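Side-chain contact in ABC transporter substrate-binding protein (Staphylococcus aureus subsp. aureus NCTC 8325, PDB 3UN6), which probably serves as the substrate-binding component of an ABC-type import system and binds zinc, although its physiological ligand is not established: residues P43-A48 / D259-H264. Residues are numbered along the deposited sequence; the frame is centred on the assembly and turned at random.
With ZN (zinc ion), chain B.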
loop_
_atom_site.group_PDB
_atom_site.type_symbol
_atom_site.label_atom_id
_atom_site.label_comp_id
_atom_site.label_asym_id
_atom_site.label_seq_id
_atom_site.Cartn_x
_atom_site.Cartn_y
_atom_site.Cartn_z
ATOM N N PRO A 43 4.637 -5.358 6.377
ATOM C CA PRO A 43 6.000 -4.775 6.358
ATOM C C PRO A 43 6.482 -4.380 4.944
ATOM O O PRO A 43 7.415 -4.946 4.406
ATOM C CB PRO A 43 6.863 -5.894 6.950
ATOM C CG PRO A 43 6.184 -7.158 6.485
ATOM C CD PRO A 43 4.691 -6.838 6.431
ATOM N N ILE A 44 5.819 -3.378 4.387
ATOM C CA ILE A 44 6.102 -2.861 3.071
ATOM C C ILE A 44 6.324 -1.361 3.247
ATOM O O ILE A 44 5.921 -0.798 4.266
ATOM C CB ILE A 44 4.937 -3.093 2.148
ATOM C CG1 ILE A 44 3.646 -2.517 2.773
ATOM C CG2 ILE A 44 4.789 -4.602 1.859
ATOM C CD1 ILE A 44 2.395 -2.680 1.911
ATOM N N THR A 45 6.960 -0.716 2.277
ATOM C CA THR A 45 7.226 0.735 2.384
ATOM C C THR A 45 5.946 1.557 2.488
ATOM O O THR A 45 5.966 2.686 2.994
ATOM C CB THR A 45 8.022 1.290 1.193
ATOM O OG1 THR A 45 7.227 1.227 0.000
ATOM C CG2 THR A 45 9.343 0.535 1.006
ATOM N N HIS A 46 4.832 0.997 2.038
ATOM C CA HIS A 46 3.590 1.734 2.073
ATOM C C HIS A 46 3.058 1.963 3.466
ATOM O O HIS A 46 2.177 2.806 3.653
ATOM C CB HIS A 46 2.514 1.084 1.202
ATOM C CG HIS A 46 2.913 0.956 -0.231
ATOM N ND1 HIS A 46 2.125 0.332 -1.165
ATOM C CD2 HIS A 46 4.048 1.322 -0.874
ATOM C CE1 HIS A 46 2.733 0.357 -2.335
ATOM N NE2 HIS A 46 3.906 0.950 -2.185
ATOM N N SER A 47 3.601 1.244 4.441
ATOM C CA SER A 47 3.155 1.395 5.817
ATOM C C SER A 47 4.210 2.000 6.719
ATOM O O SER A 47 3.974 2.130 7.911
ATOM C CB SER A 47 2.758 0.006 6.376
ATOM O OG SER A 47 3.915 -0.758 6.650
ATOM N N ALA A 48 5.360 2.394 6.158
ATOM C CA ALA A 48 6.505 2.863 6.935
ATOM C C ALA A 48 6.271 4.172 7.695
ATOM O O ALA A 48 6.941 4.419 8.690
ATOM C CB ALA A 48 7.724 2.999 6.030
ATOM N N ASP A 259 16.520 4.378 7.619
ATOM C CA ASP A 259 16.783 4.067 9.037
ATOM C C ASP A 259 15.519 3.538 9.752
ATOM O O ASP A 259 15.590 2.572 10.513
ATOM C CB ASP A 259 17.347 5.302 9.763
ATOM C CG ASP A 259 18.758 5.707 9.259
ATOM O OD1 ASP A 259 19.478 4.851 8.707
ATOM O OD2 ASP A 259 19.140 6.888 9.430
ATOM N N ILE A 260 14.374 4.168 9.509
ATOM C CA ILE A 260 13.105 3.672 10.085
ATOM C C ILE A 260 12.835 2.227 9.686
ATOM O O ILE A 260 12.558 1.380 10.518
ATOM C CB ILE A 260 11.898 4.536 9.646
ATOM C CG1 ILE A 260 11.662 5.668 10.650
ATOM C CG2 ILE A 260 10.653 3.718 9.605
ATOM C CD1 ILE A 260 11.286 5.171 12.084
HETATM N N MSE A 261 12.918 1.957 8.393
HETATM C CA MSE A 261 12.638 0.635 7.892
HETATM C C MSE A 261 13.648 -0.435 8.314
HETATM O O MSE A 261 13.240 -1.550 8.634
HETATM C CB MSE A 261 12.496 0.666 6.378
HETATM C CG MSE A 261 11.330 1.544 5.938
HETATM SE SE MSE A 261 11.018 1.330 4.066
HETATM C CE MSE A 261 12.517 1.983 3.399
ATOM N N THR A 262 14.942 -0.115 8.335
ATOM C CA THR A 262 15.936 -1.121 8.718
ATOM C C THR A 262 15.663 -1.583 10.128
ATOM O O THR A 262 15.860 -2.757 10.477
ATOM C CB THR A 262 17.388 -0.614 8.597
ATOM O OG1 THR A 262 17.533 0.617 9.316
ATOM C CG2 THR A 262 17.768 -0.394 7.130
ATOM N N HIS A 263 15.195 -0.660 10.947
ATOM C CA HIS A 263 14.886 -0.987 12.305
ATOM C C HIS A 263 13.756 -2.018 12.426
ATOM O O HIS A 263 13.907 -3.034 13.103
ATOM C CB HIS A 263 14.506 0.291 13.059
ATOM C CG HIS A 263 14.209 0.059 14.507
ATOM N ND1 HIS A 263 15.180 0.098 15.481
ATOM C CD2 HIS A 263 13.051 -0.238 15.144
ATOM C CE1 HIS A 263 14.633 -0.150 16.659
ATOM N NE2 HIS A 263 13.342 -0.361 16.482
ATOM N N HIS A 264 12.650 -1.763 11.735
ATOM C CA HIS A 264 11.432 -2.567 11.841
ATOM C C HIS A 264 11.283 -3.748 10.917
ATOM O O HIS A 264 10.654 -4.742 11.295
ATOM C CB HIS A 264 10.208 -1.675 11.610
ATOM C CG HIS A 264 9.934 -0.733 12.734
ATOM N ND1 HIS A 264 10.492 0.527 12.809
ATOM C CD2 HIS A 264 9.166 -0.874 13.841
ATOM C CE1 HIS A 264 10.066 1.126 13.909
ATOM N NE2 HIS A 264 9.269 0.295 14.556
HETATM ZN ZN ZN B . 0.180 -0.482 -1.115
HETATM O O HOH W 1 0.681 -2.814 -1.246
#
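Met261, modelled as selenomethionine, reaches from helix 254-264 to Thr45 and Ala48 of the loop facing it. CB leaves the helix toward the loop without yet touching it. The chain continues with CG anti to the carbonyl carbon (chi1 -62°), and CG is the first atom to land: it lies 3.9 Å from the methyl CB of Ala48. Next comes SE, 4.2 Å from that same CB and 3.6 Å from CG2 of Thr45; the selenium packs closely on the Thr45 methyl and more loosely on that of Ala48. At SE the chain bends (chi3 -65°), and CE ends 4.2 Å from Thr45 CG2 instead of running straight on; Ala276 of helix 269-277 also packs on this side chain. Thr45 presents its methyl here, while its hydroxyl hydrogen-bonds with Thr279 OG1. One residue back, Ile260 brings CG2 to 3.9 Å from Ala48 O, while Met51, Met52 and Lys55 of helix 48-58 pack against the same isoleucine.

The loop joins strand 36-41 to helix 48-58, the first strand-to-helix connection in this NMT1-like member of the periplasmic-binding-protein superfamily. His46, within the 3-10 segment Thr45 to Ser47, does not touch helix 254-264; its ND1 binds zinc at 2.1 Å, the SG atoms of Cys220 and Cys221 also bind the metal, and water 1 adds a longer bond. On the helix, His264 curls back to donate ND1-H to Ile260 O, 3.2 Å away, with that oxygen in the imidazole plane.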